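Local coordinates for protein agarase (Pseudoalteromonas fuliginea, PDB 6XJ9) that probably hydrolyses the beta-linkages of agarose, as a family 50 glycoside hydrolase of a marine bacterium, at residues A[132-137]-A[209-214]; A[192-197]-A[644-649]; A[313-318]-A[358-363]. All blocks are in the same frame, centred on the assembly; numbering follows the deposited sequence.

From the N terminus, the first segment met is 132-137, in the carbohydrate-binding-module-like beta domain; the chain then passes 192-197 and returns to close interaction 1 at 209-214. The loops of interactions 1 and 2 cross, because 192-197 finds its partner only at 644-649, some 450 residues later. Interaction 3 opens and shuts after interaction 1 has closed and before interaction 2 does: 313-318 meets 358-363 after a short excursion, so its loop falls within that of interaction 2. Interaction 1 ties strands within the beta domain, interaction 2 joins that domain to what is probably the catalytic barrel, and interaction 3 fastens a small antiparallel sheet to a helix, its centre about 34 Å from that of interaction 2.

Interaction 1: A[132-137]-A[209-214]; sequences YAKLDG and RKNPQF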
ATOM      1  N   TYR A 132      -5.783  -2.679 -24.511  1.00 24.81           N
ATOM      2  CA  TYR A 132      -5.755  -3.117 -25.896  1.00 25.04           C
ATOM      3  C   TYR A 132      -5.236  -4.548 -26.003  1.00 24.22           C
ATOM      4  O   TYR A 132      -4.494  -5.030 -25.146  1.00 24.84           O
ATOM      5  CB  TYR A 132      -4.980  -2.114 -26.752  1.00 25.55           C
ATOM      6  CG  TYR A 132      -3.503  -2.087 -26.456  1.00 26.10           C
ATOM      7  CD1 TYR A 132      -2.654  -3.055 -26.980  1.00 25.69           C
ATOM      8  CD2 TYR A 132      -2.954  -1.101 -25.651  1.00 27.06           C
ATOM      9  CE1 TYR A 132      -1.296  -3.049 -26.707  1.00 25.18           C
ATOM     10  CE2 TYR A 132      -1.593  -1.079 -25.377  1.00 27.18           C
ATOM     11  CZ  TYR A 132      -0.767  -2.057 -25.906  1.00 25.96           C
ATOM     12  OH  TYR A 132       0.573  -2.052 -25.646  1.00 30.54           O
ATOM     13  N   ALA A 133      -5.663  -5.222 -27.069  1.00 24.57           N
ATOM     14  CA  ALA A 133      -5.213  -6.556 -27.407  1.00 25.28           C
ATOM     15  C   ALA A 133      -4.899  -6.587 -28.900  1.00 27.68           C
ATOM     16  O   ALA A 133      -5.789  -6.358 -29.715  1.00 27.78           O
ATOM     17  CB  ALA A 133      -6.302  -7.539 -27.048  1.00 26.94           C
ATOM     18  N   LYS A 134      -3.629  -6.835 -29.244  1.00 27.69           N
ATOM     19  CA  LYS A 134      -3.198  -6.917 -30.633  1.00 30.38           C
ATOM     20  C   LYS A 134      -3.819  -8.162 -31.256  1.00 31.12           C
ATOM     21  O   LYS A 134      -3.728  -9.246 -30.688  1.00 30.67           O
ATOM     22  CB  LYS A 134      -1.671  -7.029 -30.741  1.00 29.34           C
ATOM     23  CG  LYS A 134      -0.871  -5.764 -30.450  1.00 27.62           C
ATOM     24  CD  LYS A 134       0.628  -6.021 -30.336  1.00 28.64           C
ATOM     25  CE  LYS A 134       0.992  -6.950 -29.201  1.00 28.90           C
ATOM     26  NZ  LYS A 134       2.330  -6.669 -28.625  1.00 27.71           N
ATOM     27  N   LEU A 135      -4.459  -7.994 -32.418  1.00 33.00           N
ATOM     28  CA  LEU A 135      -5.128  -9.114 -33.061  1.00 34.14           C
ATOM     29  C   LEU A 135      -4.296  -9.613 -34.237  1.00 34.07           C
ATOM     30  O   LEU A 135      -4.469 -10.745 -34.673  1.00 36.28           O
ATOM     31  CB  LEU A 135      -6.547  -8.698 -33.477  1.00 32.89           C
ATOM     32  CG  LEU A 135      -7.520  -8.518 -32.308  1.00 32.43           C
ATOM     33  CD1 LEU A 135      -8.932  -8.191 -32.777  1.00 30.88           C
ATOM     34  CD2 LEU A 135      -7.524  -9.746 -31.414  1.00 31.59           C
ATOM     35  N   ASP A 136      -3.384  -8.761 -34.719  1.00 34.97           N
ATOM     36  CA  ASP A 136      -2.542  -9.060 -35.869  1.00 35.97           C
ATOM     37  C   ASP A 136      -1.326  -8.139 -35.839  1.00 34.33           C
ATOM     38  O   ASP A 136      -1.433  -6.982 -35.443  1.00 33.73           O
ATOM     39  CB  ASP A 136      -3.307  -8.892 -37.187  1.00 35.60           C
ATOM     40  CG  ASP A 136      -2.440  -9.066 -38.429  1.00 35.33           C
ATOM     41  OD1 ASP A 136      -2.234 -10.219 -38.850  1.00 35.99           O
ATOM     42  OD2 ASP A 136      -1.970  -8.041 -38.958  1.00 35.63           O
ATOM     43  N   GLY A 137      -0.176  -8.678 -36.253  1.00 37.40           N
ATOM     44  CA  GLY A 137       1.033  -7.885 -36.418  1.00 41.69           C
ATOM     45  C   GLY A 137       1.946  -7.954 -35.196  1.00 43.55           C
ATOM     46  O   GLY A 137       1.609  -8.589 -34.195  1.00 43.52           O
ATOM     47  N   ARG A 209      -7.889  -0.424 -34.009  1.00 34.29           N
ATOM     48  CA  ARG A 209      -6.916   0.624 -34.280  1.00 34.06           C
ATOM     49  C   ARG A 209      -5.675   0.025 -34.928  1.00 33.97           C
ATOM     50  O   ARG A 209      -5.334  -1.126 -34.670  1.00 35.36           O
ATOM     51  CB  ARG A 209      -6.483   1.348 -33.000  1.00 33.27           C
ATOM     52  CG  ARG A 209      -7.614   1.703 -32.045  1.00 33.05           C
ATOM     53  CD  ARG A 209      -7.081   2.398 -30.809  1.00 32.28           C
ATOM     54  NE  ARG A 209      -6.120   1.575 -30.083  1.00 32.15           N
ATOM     55  CZ  ARG A 209      -5.466   1.972 -28.998  1.00 30.00           C
ATOM     56  NH1 ARG A 209      -5.665   3.190 -28.520  1.00 28.71           N
ATOM     57  NH2 ARG A 209      -4.612   1.158 -28.401  1.00 28.17           N
ATOM     58  N   LYS A 210      -4.998   0.840 -35.747  1.00 34.16           N
ATOM     59  CA  LYS A 210      -3.700   0.489 -36.304  1.00 34.43           C
ATOM     60  C   LYS A 210      -2.679   0.472 -35.169  1.00 31.57           C
ATOM     61  O   LYS A 210      -2.619   1.409 -34.381  1.00 33.15           O
ATOM     62  CB  LYS A 210      -3.275   1.512 -37.371  1.00 32.35           C
ATOM     63  CG  LYS A 210      -4.263   1.736 -38.511  1.00 32.91           C
ATOM     64  N   ASN A 211      -1.869  -0.585 -35.104  1.00 31.60           N
ATOM     65  CA  ASN A 211      -0.791  -0.667 -34.126  1.00 32.04           C
ATOM     66  C   ASN A 211       0.211   0.456 -34.386  1.00 32.65           C
ATOM     67  O   ASN A 211       0.562   0.720 -35.535  1.00 35.33           O
ATOM     68  CB  ASN A 211      -0.075  -2.020 -34.176  1.00 29.34           C
ATOM     69  CG  ASN A 211      -0.948  -3.177 -33.739  1.00 28.50           C
ATOM     70  OD1 ASN A 211      -1.896  -2.985 -32.986  1.00 31.08           O
ATOM     71  ND2 ASN A 211      -0.640  -4.376 -34.202  1.00 27.42           N
ATOM     72  N   PRO A 212       0.696   1.162 -33.338  1.00 33.32           N
ATOM     73  CA  PRO A 212       1.793   2.121 -33.501  1.00 32.37           C
ATOM     74  C   PRO A 212       3.057   1.418 -34.004  1.00 32.05           C
ATOM     75  O   PRO A 212       3.096   0.192 -34.074  1.00 30.73           O
ATOM     76  CB  PRO A 212       2.006   2.671 -32.081  1.00 32.24           C
ATOM     77  CG  PRO A 212       0.694   2.402 -31.363  1.00 34.00           C
ATOM     78  CD  PRO A 212       0.187   1.104 -31.957  1.00 33.83           C
ATOM     79  N   GLN A 213       4.086   2.206 -34.342  1.00 32.18           N
ATOM     80  CA  GLN A 213       5.360   1.693 -34.823  1.00 35.01           C
ATOM     81  C   GLN A 213       5.877   0.583 -33.903  1.00 34.35           C
ATOM     82  O   GLN A 213       5.915   0.757 -32.686  1.00 32.10           O
ATOM     83  CB  GLN A 213       6.369   2.843 -34.907  1.00 37.55           C
ATOM     84  CG  GLN A 213       7.644   2.492 -35.666  1.00 41.95           C
ATOM     85  CD  GLN A 213       8.706   3.568 -35.588  1.00 44.11           C
ATOM     86  OE1 GLN A 213       8.444   4.713 -35.225  1.00 43.28           O
ATOM     87  NE2 GLN A 213       9.932   3.200 -35.927  1.00 44.62           N
ATOM     88  N   PHE A 214       6.259  -0.552 -34.513  1.00 32.29           N
ATOM     89  CA  PHE A 214       6.840  -1.715 -33.851  1.00 34.88           C
ATOM     90  C   PHE A 214       8.202  -1.361 -33.253  1.00 34.99           C
ATOM     91  O   PHE A 214       9.119  -0.999 -33.980  1.00 36.12           O
ATOM     92  CB  PHE A 214       6.959  -2.875 -34.849  1.00 34.14           C
ATOM     93  CG  PHE A 214       7.560  -4.150 -34.308  1.00 35.86           C
ATOM     94  CD1 PHE A 214       6.961  -4.838 -33.260  1.00 36.32           C
ATOM     95  CD2 PHE A 214       8.731  -4.662 -34.843  1.00 35.58           C
ATOM     96  CE1 PHE A 214       7.521  -6.001 -32.752  1.00 35.47           C
ATOM     97  CE2 PHE A 214       9.291  -5.828 -34.339  1.00 38.48           C
ATOM     98  CZ  PHE A 214       8.685  -6.497 -33.295  1.00 37.55           C
TER
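Asn211 reaches across to the backbone of Asp136 and the side chain of Lys134. CB points toward segment 132-137. From there CG stands beside the backbone N and anti to the carbonyl carbon (chi1 -67°), which carries the flat amide over to the loop at Asp136 and Gly137. CG itself comes 4.2 Å from CG of Lys134. That lysine CG lies above the amide plane, off its centre, at similar distances from the two end atoms: 3.9 Å from OD1 of Asn211 and 4.0 Å from its ND2. ND2 also lies 3.0 Å from the carbonyl O of Asp136. The Lys134 chain crosses the asparagine at about a right angle, and beyond CG the rest of the lysine runs on.

The second touch is looser. Arg209 bends at chi3 (-59°) and brings NH2 to 3.7 Å from CB of Tyr132, and to 3.9 Å from CD2 of the same residue. NH2 comes in obliquely to the ring, with the ring and guanidinium planes 39° apart; the pair is not a stack.

Polar partners elsewhere fix these groups. Asn90 takes NE of Arg209 and donates to OD1 of Asn211, Glu168 forms a salt bridge with NH2 of Arg209, and Asp88 accepts from ND2 of Asn211. Lys134 sends its amine to Asp139, and the ring of Tyr132 stacks with that of Trp164.

Asn90 belongs to strand 89-97, which pairs antiparallel with both 128-134 and 199-210 and so lies between them; the side chains described here meet across that middle strand, at the ends of its two neighbours, in the carbohydrate-binding-module-like domain. Strand 169-174 runs parallel to 128-134 and flanks it.

Interaction 2: A[192-197]-A[644-649]; sequences VQSTLH and AYKEGL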
ATOM      1  N   VAL A 192     -16.379 -11.551 -15.509  1.00 22.86           N
ATOM      2  CA  VAL A 192     -15.815 -11.566 -14.167  1.00 21.03           C
ATOM      3  C   VAL A 192     -16.017 -12.973 -13.601  1.00 22.93           C
ATOM      4  O   VAL A 192     -17.091 -13.550 -13.768  1.00 22.48           O
ATOM      5  CB  VAL A 192     -16.465 -10.465 -13.311  1.00 21.08           C
ATOM      6  CG1 VAL A 192     -16.128 -10.584 -11.831  1.00 19.96           C
ATOM      7  CG2 VAL A 192     -16.104  -9.077 -13.834  1.00 19.39           C
ATOM      8  N   GLN A 193     -14.966 -13.533 -12.974  1.00 21.27           N
ATOM      9  CA  GLN A 193     -14.921 -14.959 -12.682  1.00 21.50           C
ATOM     10  C   GLN A 193     -14.432 -15.200 -11.257  1.00 20.48           C
ATOM     11  O   GLN A 193     -13.408 -14.655 -10.843  1.00 20.30           O
ATOM     12  CB  GLN A 193     -14.046 -15.689 -13.706  1.00 21.79           C
ATOM     13  CG  GLN A 193     -14.621 -15.647 -15.119  1.00 21.36           C
ATOM     14  CD  GLN A 193     -13.780 -16.377 -16.138  1.00 22.31           C
ATOM     15  OE1 GLN A 193     -12.953 -17.227 -15.806  1.00 20.59           O
ATOM     16  NE2 GLN A 193     -13.975 -16.025 -17.397  1.00 20.85           N
ATOM     17  N   SER A 194     -15.196 -16.019 -10.525  1.00 20.38           N
ATOM     18  CA  SER A 194     -14.897 -16.436  -9.158  1.00 19.76           C
ATOM     19  C   SER A 194     -14.295 -15.300  -8.335  1.00 20.17           C
ATOM     20  O   SER A 194     -13.119 -15.355  -7.968  1.00 20.62           O
ATOM     21  CB  SER A 194     -13.988 -17.641  -9.143  1.00 18.84           C
ATOM     22  OG  SER A 194     -14.545 -18.684  -9.915  1.00 20.33           O
ATOM     23  N   THR A 195     -15.105 -14.277  -8.048  1.00 19.10           N
ATOM     24  CA  THR A 195     -14.683 -13.240  -7.124  1.00 20.94           C
ATOM     25  C   THR A 195     -15.305 -13.529  -5.760  1.00 20.13           C
ATOM     26  O   THR A 195     -16.072 -14.485  -5.615  1.00 19.91           O
ATOM     27  CB  THR A 195     -15.080 -11.836  -7.610  1.00 21.91           C
ATOM     28  OG1 THR A 195     -16.503 -11.761  -7.690  1.00 23.05           O
ATOM     29  CG2 THR A 195     -14.496 -11.478  -8.960  1.00 21.88           C
ATOM     30  N   LEU A 196     -14.974 -12.696  -4.772  1.00 19.42           N
ATOM     31  CA  LEU A 196     -15.731 -12.698  -3.526  1.00 21.12           C
ATOM     32  C   LEU A 196     -16.728 -11.544  -3.506  1.00 23.36           C
ATOM     33  O   LEU A 196     -17.669 -11.563  -2.708  1.00 25.58           O
ATOM     34  CB  LEU A 196     -14.767 -12.643  -2.335  1.00 17.97           C
ATOM     35  CG  LEU A 196     -13.758 -13.790  -2.286  1.00 17.76           C
ATOM     36  CD1 LEU A 196     -12.785 -13.613  -1.116  1.00 18.48           C
ATOM     37  CD2 LEU A 196     -14.474 -15.140  -2.205  1.00 17.37           C
ATOM     38  N   HIS A 197     -16.505 -10.554  -4.381  1.00 24.23           N
ATOM     39  CA  HIS A 197     -17.246  -9.298  -4.375  1.00 25.32           C
ATOM     40  C   HIS A 197     -17.937  -9.059  -5.717  1.00 24.55           C
ATOM     41  O   HIS A 197     -17.465  -9.526  -6.756  1.00 25.26           O
ATOM     42  CB  HIS A 197     -16.300  -8.113  -4.100  1.00 25.06           C
ATOM     43  CG  HIS A 197     -15.503  -8.225  -2.843  1.00 27.61           C
ATOM     44  ND1 HIS A 197     -16.084  -8.478  -1.622  1.00 28.56           N
ATOM     45  CD2 HIS A 197     -14.175  -8.112  -2.612  1.00 28.23           C
ATOM     46  CE1 HIS A 197     -15.155  -8.524  -0.686  1.00 29.02           C
ATOM     47  NE2 HIS A 197     -13.970  -8.303  -1.271  1.00 28.98           N
ATOM     48  N   ALA A 644      -6.085 -23.600  -5.895  1.00 16.60           N
ATOM     49  CA  ALA A 644      -7.191 -22.766  -6.358  1.00 16.54           C
ATOM     50  C   ALA A 644      -6.722 -21.333  -6.589  1.00 16.75           C
ATOM     51  O   ALA A 644      -6.726 -20.513  -5.673  1.00 17.26           O
ATOM     52  CB  ALA A 644      -8.364 -22.837  -5.403  1.00 17.58           C
ATOM     53  N   TYR A 645      -6.307 -21.048  -7.831  1.00 17.28           N
ATOM     54  CA  TYR A 645      -5.936 -19.703  -8.238  1.00 18.04           C
ATOM     55  C   TYR A 645      -7.202 -18.946  -8.621  1.00 17.98           C
ATOM     56  O   TYR A 645      -7.499 -18.815  -9.804  1.00 17.69           O
ATOM     57  CB  TYR A 645      -4.965 -19.739  -9.426  1.00 17.29           C
ATOM     58  CG  TYR A 645      -3.604 -20.293  -9.092  1.00 18.53           C
ATOM     59  CD1 TYR A 645      -3.320 -21.639  -9.255  1.00 17.02           C
ATOM     60  CD2 TYR A 645      -2.591 -19.465  -8.622  1.00 18.32           C
ATOM     61  CE1 TYR A 645      -2.069 -22.148  -8.932  1.00 18.85           C
ATOM     62  CE2 TYR A 645      -1.331 -19.961  -8.314  1.00 19.08           C
ATOM     63  CZ  TYR A 645      -1.070 -21.310  -8.472  1.00 19.04           C
ATOM     64  OH  TYR A 645       0.179 -21.802  -8.192  1.00 22.03           O
ATOM     65  N   LYS A 646      -7.927 -18.462  -7.604  1.00 17.76           N
ATOM     66  CA  LYS A 646      -9.061 -17.567  -7.782  1.00 18.78           C
ATOM     67  C   LYS A 646      -8.891 -16.407  -6.807  1.00 19.03           C
ATOM     68  O   LYS A 646      -7.885 -16.340  -6.103  1.00 18.35           O
ATOM     69  CB  LYS A 646     -10.407 -18.273  -7.552  1.00 19.16           C
ATOM     70  CG  LYS A 646     -10.669 -19.492  -8.434  1.00 19.65           C
ATOM     71  CD  LYS A 646     -10.674 -19.184  -9.924  1.00 20.70           C
ATOM     72  CE  LYS A 646     -11.014 -20.387 -10.782  1.00 22.23           C
ATOM     73  NZ  LYS A 646      -9.907 -21.366 -10.772  1.00 25.18           N
ATOM     74  N   GLU A 647      -9.885 -15.510  -6.773  1.00 17.73           N
ATOM     75  CA  GLU A 647      -9.790 -14.371  -5.878  1.00 18.40           C
ATOM     76  C   GLU A 647     -10.103 -14.786  -4.442  1.00 18.22           C
ATOM     77  O   GLU A 647      -9.871 -14.016  -3.516  1.00 17.91           O
ATOM     78  CB  GLU A 647     -10.673 -13.223  -6.359  1.00 17.94           C
ATOM     79  CG  GLU A 647     -10.029 -12.460  -7.498  1.00 18.99           C
ATOM     80  CD  GLU A 647     -10.802 -11.248  -7.992  1.00 20.02           C
ATOM     81  OE1 GLU A 647     -11.591 -10.671  -7.212  1.00 20.31           O
ATOM     82  OE2 GLU A 647     -10.608 -10.884  -9.165  1.00 22.36           O
ATOM     83  N   GLY A 648     -10.624 -16.009  -4.269  1.00 17.54           N
ATOM     84  CA  GLY A 648     -11.039 -16.474  -2.957  1.00 17.60           C
ATOM     85  C   GLY A 648     -11.680 -17.855  -3.038  1.00 18.13           C
ATOM     86  O   GLY A 648     -11.862 -18.385  -4.132  1.00 17.88           O
ATOM     87  N   LEU A 649     -12.009 -18.420  -1.865  1.00 18.47           N
ATOM     88  CA  LEU A 649     -12.767 -19.661  -1.784  1.00 17.37           C
ATOM     89  C   LEU A 649     -14.249 -19.324  -1.641  1.00 17.91           C
ATOM     90  O   LEU A 649     -14.702 -18.996  -0.546  1.00 17.15           O
ATOM     91  CB  LEU A 649     -12.288 -20.493  -0.587  1.00 17.79           C
ATOM     92  CG  LEU A 649     -10.807 -20.879  -0.575  1.00 16.91           C
ATOM     93  CD1 LEU A 649     -10.547 -21.925   0.500  1.00 17.09           C
ATOM     94  CD2 LEU A 649     -10.366 -21.387  -1.944  1.00 17.31           C
TER
HETATM   95  O   HOH W   1     -10.763 -15.265  -9.835  1.00 16.54           O
HETATM   96  O   HOH W   2     -12.954 -10.588  -4.986  1.00 19.39           O
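Glu647 OE1 is gripped by two groups: Lys199 forms a salt bridge with it, and a water donates to it at 2.6 Å. The same water accepts from the backbone N of Leu196 at 2.9 Å, so the carboxylate is tied indirectly to the backbone of segment 192-197. Alongside, the side chains of Thr195 and Glu647 run the same way, with CG2 of the threonine 3.5 Å from OE1 of the glutamate. Thr195 OG1 turns to its own segment instead, donating to the carbonyl O of His197 at 2.6 Å.

The backbones meet more loosely: Glu647 N gives Ser194 O a weak hydrogen bond of 3.5 Å. This is a junction of domains. Segment 192-197 runs off the end of strand 185-193 in the carbohydrate-binding-module-like domain, whereas 644-649 directly follows strand 640-643 of the part that carries the parallel strands, probably the catalytic (beta/alpha)8 barrel of family 50 enzymes.

Lys646 folds at chi2 (-60°), laying CD against CB of Ser194 at 3.7 Å before its amine turns away to a salt bridge with Asp622. At the other end Leu196 sets both methyls over Gly648, CD1 and CD2 each 3.8 Å from the glycine CA. A CB on Gly648 would run into CD1 of Leu196. Helix 689-704 borders this end, touching Leu196 through Asp698 and Leu649 through Tyr699.

Interaction 3: A[313-318]-A[358-363]; sequences STTLTG and QVRKNL
Two successive bends in Arg360, chi2 -65° and chi3 -59°, shape its chain so that the guanidinium meets the carbonyl of Leu316 edge-on. The grip is side-on and doubled on one atom: NE donates to Leu316 O at 3.0 Å and NH2 to the same oxygen at 2.7 Å. NH2 makes the straighter bond (154°), in the carbonyl plane and on a lone pair, whereas NE comes from above that plane. The oxygen itself lies in the plane of the guanidinium. NH2 also makes a weak bond to Thr315 OG1 at 2.8 Å, an oxygen that has further partners in Thr723 and Gly724.

Leu363, from the same turn of chain as the arginine, places CD1 over the centre of one guanidinium face, 3.5 Å above it. With an edge bonded and a face covered, the group has little freedom to rotate. On its remaining nitrogen, NH1, the carbonyls of Ser155 and Thr723 accept.

The strand 315-320 belongs to a four-stranded antiparallel sheet, where it lies between 354-355 and 392-395. Helix 358-361 starts just after strand 354-355, so the arginine ties the helix back to the neighbour of the strand that leads into it. A leucine in place of Arg360 would probably leave the carbonyl O of the buried Leu316 without either of these two donors and take the NH1 donor from the carbonyls of Ser155 and Thr723.

Gly318 closes the other end of the contact: its CA packs 3.4 Å from CB of Arg360, and a CB there would collide with that of the arginine and with the backbone N of Lys361. Beside it, Lys361 CA makes a CH...O contact with the carbonyl O of Thr317 at 3.3 Å.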
ATOM      1  N   SER A 313      14.162 -20.814 -10.073  1.00 23.06           N
ATOM      2  CA  SER A 313      14.608 -19.438 -10.254  1.00 25.10           C
ATOM      3  C   SER A 313      15.553 -19.276 -11.455  1.00 23.89           C
ATOM      4  O   SER A 313      16.217 -18.245 -11.570  1.00 25.25           O
ATOM      5  CB  SER A 313      15.258 -18.931  -8.982  1.00 24.78           C
ATOM      6  OG  SER A 313      14.269 -18.721  -7.973  1.00 28.85           O
ATOM      7  N   THR A 314      15.613 -20.265 -12.355  1.00 23.60           N
ATOM      8  CA  THR A 314      16.571 -20.235 -13.459  1.00 24.34           C
ATOM      9  C   THR A 314      15.884 -19.878 -14.777  1.00 24.34           C
ATOM     10  O   THR A 314      14.721 -20.203 -14.989  1.00 25.61           O
ATOM     11  CB  THR A 314      17.347 -21.551 -13.617  1.00 23.71           C
ATOM     12  OG1 THR A 314      16.560 -22.490 -14.357  1.00 23.76           O
ATOM     13  CG2 THR A 314      17.804 -22.152 -12.306  1.00 23.02           C
ATOM     14  N   THR A 315      16.628 -19.222 -15.670  1.00 23.33           N
ATOM     15  CA  THR A 315      16.102 -18.817 -16.966  1.00 23.41           C
ATOM     16  C   THR A 315      17.083 -19.221 -18.068  1.00 24.04           C
ATOM     17  O   THR A 315      18.298 -19.240 -17.862  1.00 25.12           O
ATOM     18  CB  THR A 315      15.743 -17.322 -16.964  1.00 22.79           C
ATOM     19  OG1 THR A 315      14.925 -17.035 -18.104  1.00 22.82           O
ATOM     20  CG2 THR A 315      16.954 -16.410 -16.928  1.00 22.27           C
ATOM     21  N   LEU A 316      16.547 -19.540 -19.247  1.00 25.50           N
ATOM     22  CA  LEU A 316      17.370 -19.893 -20.391  1.00 25.84           C
ATOM     23  C   LEU A 316      18.107 -18.656 -20.912  1.00 24.91           C
ATOM     24  O   LEU A 316      17.496 -17.618 -21.145  1.00 25.19           O
ATOM     25  CB  LEU A 316      16.479 -20.534 -21.459  1.00 26.25           C
ATOM     26  CG  LEU A 316      15.943 -21.914 -21.077  1.00 29.77           C
ATOM     27  CD1 LEU A 316      14.739 -22.290 -21.930  1.00 29.07           C
ATOM     28  CD2 LEU A 316      17.036 -22.964 -21.179  1.00 30.05           C
ATOM     29  N   THR A 317      19.424 -18.797 -21.099  1.00 24.78           N
ATOM     30  CA  THR A 317      20.321 -17.711 -21.466  1.00 25.26           C
ATOM     31  C   THR A 317      20.436 -17.605 -22.982  1.00 24.87           C
ATOM     32  O   THR A 317      20.876 -16.578 -23.495  1.00 24.66           O
ATOM     33  CB  THR A 317      21.744 -17.958 -20.942  1.00 25.64           C
ATOM     34  OG1 THR A 317      22.205 -19.180 -21.527  1.00 26.93           O
ATOM     35  CG2 THR A 317      21.811 -18.053 -19.434  1.00 25.19           C
ATOM     36  N   GLY A 318      20.077 -18.684 -23.687  1.00 24.45           N
ATOM     37  CA  GLY A 318      20.219 -18.724 -25.137  1.00 24.51           C
ATOM     38  C   GLY A 318      21.482 -19.465 -25.575  1.00 25.88           C
ATOM     39  O   GLY A 318      21.710 -19.676 -26.765  1.00 24.69           O
ATOM     40  N   GLN A 358      19.606 -16.499 -30.486  1.00 32.14           N
ATOM     41  CA  GLN A 358      20.034 -15.109 -30.518  1.00 33.60           C
ATOM     42  C   GLN A 358      19.045 -14.249 -29.735  1.00 32.17           C
ATOM     43  O   GLN A 358      19.449 -13.314 -29.040  1.00 34.22           O
ATOM     44  CB  GLN A 358      20.190 -14.609 -31.960  1.00 33.49           C
ATOM     45  CG  GLN A 358      21.544 -14.932 -32.574  1.00 34.70           C
ATOM     46  CD  GLN A 358      22.690 -14.225 -31.887  1.00 37.26           C
ATOM     47  OE1 GLN A 358      22.517 -13.214 -31.209  1.00 40.46           O
ATOM     48  NE2 GLN A 358      23.885 -14.766 -32.049  1.00 40.72           N
ATOM     49  N   VAL A 359      17.753 -14.585 -29.850  1.00 29.97           N
ATOM     50  CA  VAL A 359      16.696 -13.829 -29.196  1.00 28.93           C
ATOM     51  C   VAL A 359      16.880 -13.917 -27.684  1.00 27.24           C
ATOM     52  O   VAL A 359      16.767 -12.900 -27.002  1.00 30.20           O
ATOM     53  CB  VAL A 359      15.286 -14.263 -29.650  1.00 29.45           C
ATOM     54  CG1 VAL A 359      14.189 -13.652 -28.795  1.00 31.20           C
ATOM     55  CG2 VAL A 359      15.048 -13.916 -31.113  1.00 32.27           C
ATOM     56  N   ARG A 360      17.181 -15.118 -27.174  1.00 26.88           N
ATOM     57  CA  ARG A 360      17.411 -15.291 -25.743  1.00 26.89           C
ATOM     58  C   ARG A 360      18.670 -14.540 -25.306  1.00 25.95           C
ATOM     59  O   ARG A 360      18.650 -13.835 -24.303  1.00 25.31           O
ATOM     60  CB  ARG A 360      17.487 -16.763 -25.328  1.00 24.18           C
ATOM     61  CG  ARG A 360      16.193 -17.551 -25.500  1.00 23.80           C
ATOM     62  CD  ARG A 360      15.041 -17.109 -24.612  1.00 24.14           C
ATOM     63  NE  ARG A 360      15.352 -17.186 -23.189  1.00 23.69           N
ATOM     64  CZ  ARG A 360      14.492 -16.915 -22.206  1.00 25.11           C
ATOM     65  NH1 ARG A 360      13.236 -16.582 -22.473  1.00 24.50           N
ATOM     66  NH2 ARG A 360      14.888 -17.008 -20.951  1.00 24.89           N
ATOM     67  N   LYS A 361      19.766 -14.701 -26.052  1.00 27.76           N
ATOM     68  CA  LYS A 361      21.021 -14.064 -25.672  1.00 29.63           C
ATOM     69  C   LYS A 361      20.789 -12.572 -25.439  1.00 30.12           C
ATOM     70  O   LYS A 361      21.237 -12.029 -24.432  1.00 29.77           O
ATOM     71  CB  LYS A 361      22.129 -14.339 -26.698  1.00 31.06           C
ATOM     72  CG  LYS A 361      23.453 -13.625 -26.441  1.00 31.96           C
ATOM     73  CD  LYS A 361      24.435 -13.742 -27.598  1.00 34.29           C
ATOM     74  CE  LYS A 361      25.596 -12.770 -27.520  1.00 36.26           C
ATOM     75  NZ  LYS A 361      25.142 -11.366 -27.346  1.00 39.25           N
ATOM     76  N   ASN A 362      20.025 -11.935 -26.338  1.00 29.96           N
ATOM     77  CA  ASN A 362      19.949 -10.478 -26.395  1.00 30.61           C
ATOM     78  C   ASN A 362      19.011  -9.890 -25.337  1.00 28.59           C
ATOM     79  O   ASN A 362      18.961  -8.668 -25.172  1.00 26.16           O
ATOM     80  CB  ASN A 362      19.645  -9.987 -27.811  1.00 34.64           C
ATOM     81  CG  ASN A 362      20.846 -10.137 -28.723  1.00 38.77           C
ATOM     82  OD1 ASN A 362      21.962  -9.774 -28.349  1.00 38.34           O
ATOM     83  ND2 ASN A 362      20.629 -10.670 -29.916  1.00 39.23           N
ATOM     84  N   LEU A 363      18.290 -10.755 -24.610  1.00 26.64           N
ATOM     85  CA  LEU A 363      17.449 -10.308 -23.505  1.00 25.34           C
ATOM     86  C   LEU A 363      18.293  -9.625 -22.431  1.00 23.92           C
ATOM     87  O   LEU A 363      17.808  -8.719 -21.767  1.00 25.30           O
ATOM     88  CB  LEU A 363      16.725 -11.503 -22.875  1.00 24.87           C
ATOM     89  CG  LEU A 363      15.740 -12.278 -23.751  1.00 25.28           C
ATOM     90  CD1 LEU A 363      15.418 -13.614 -23.092  1.00 24.32           C
ATOM     91  CD2 LEU A 363      14.461 -11.485 -24.005  1.00 24.05           C
TER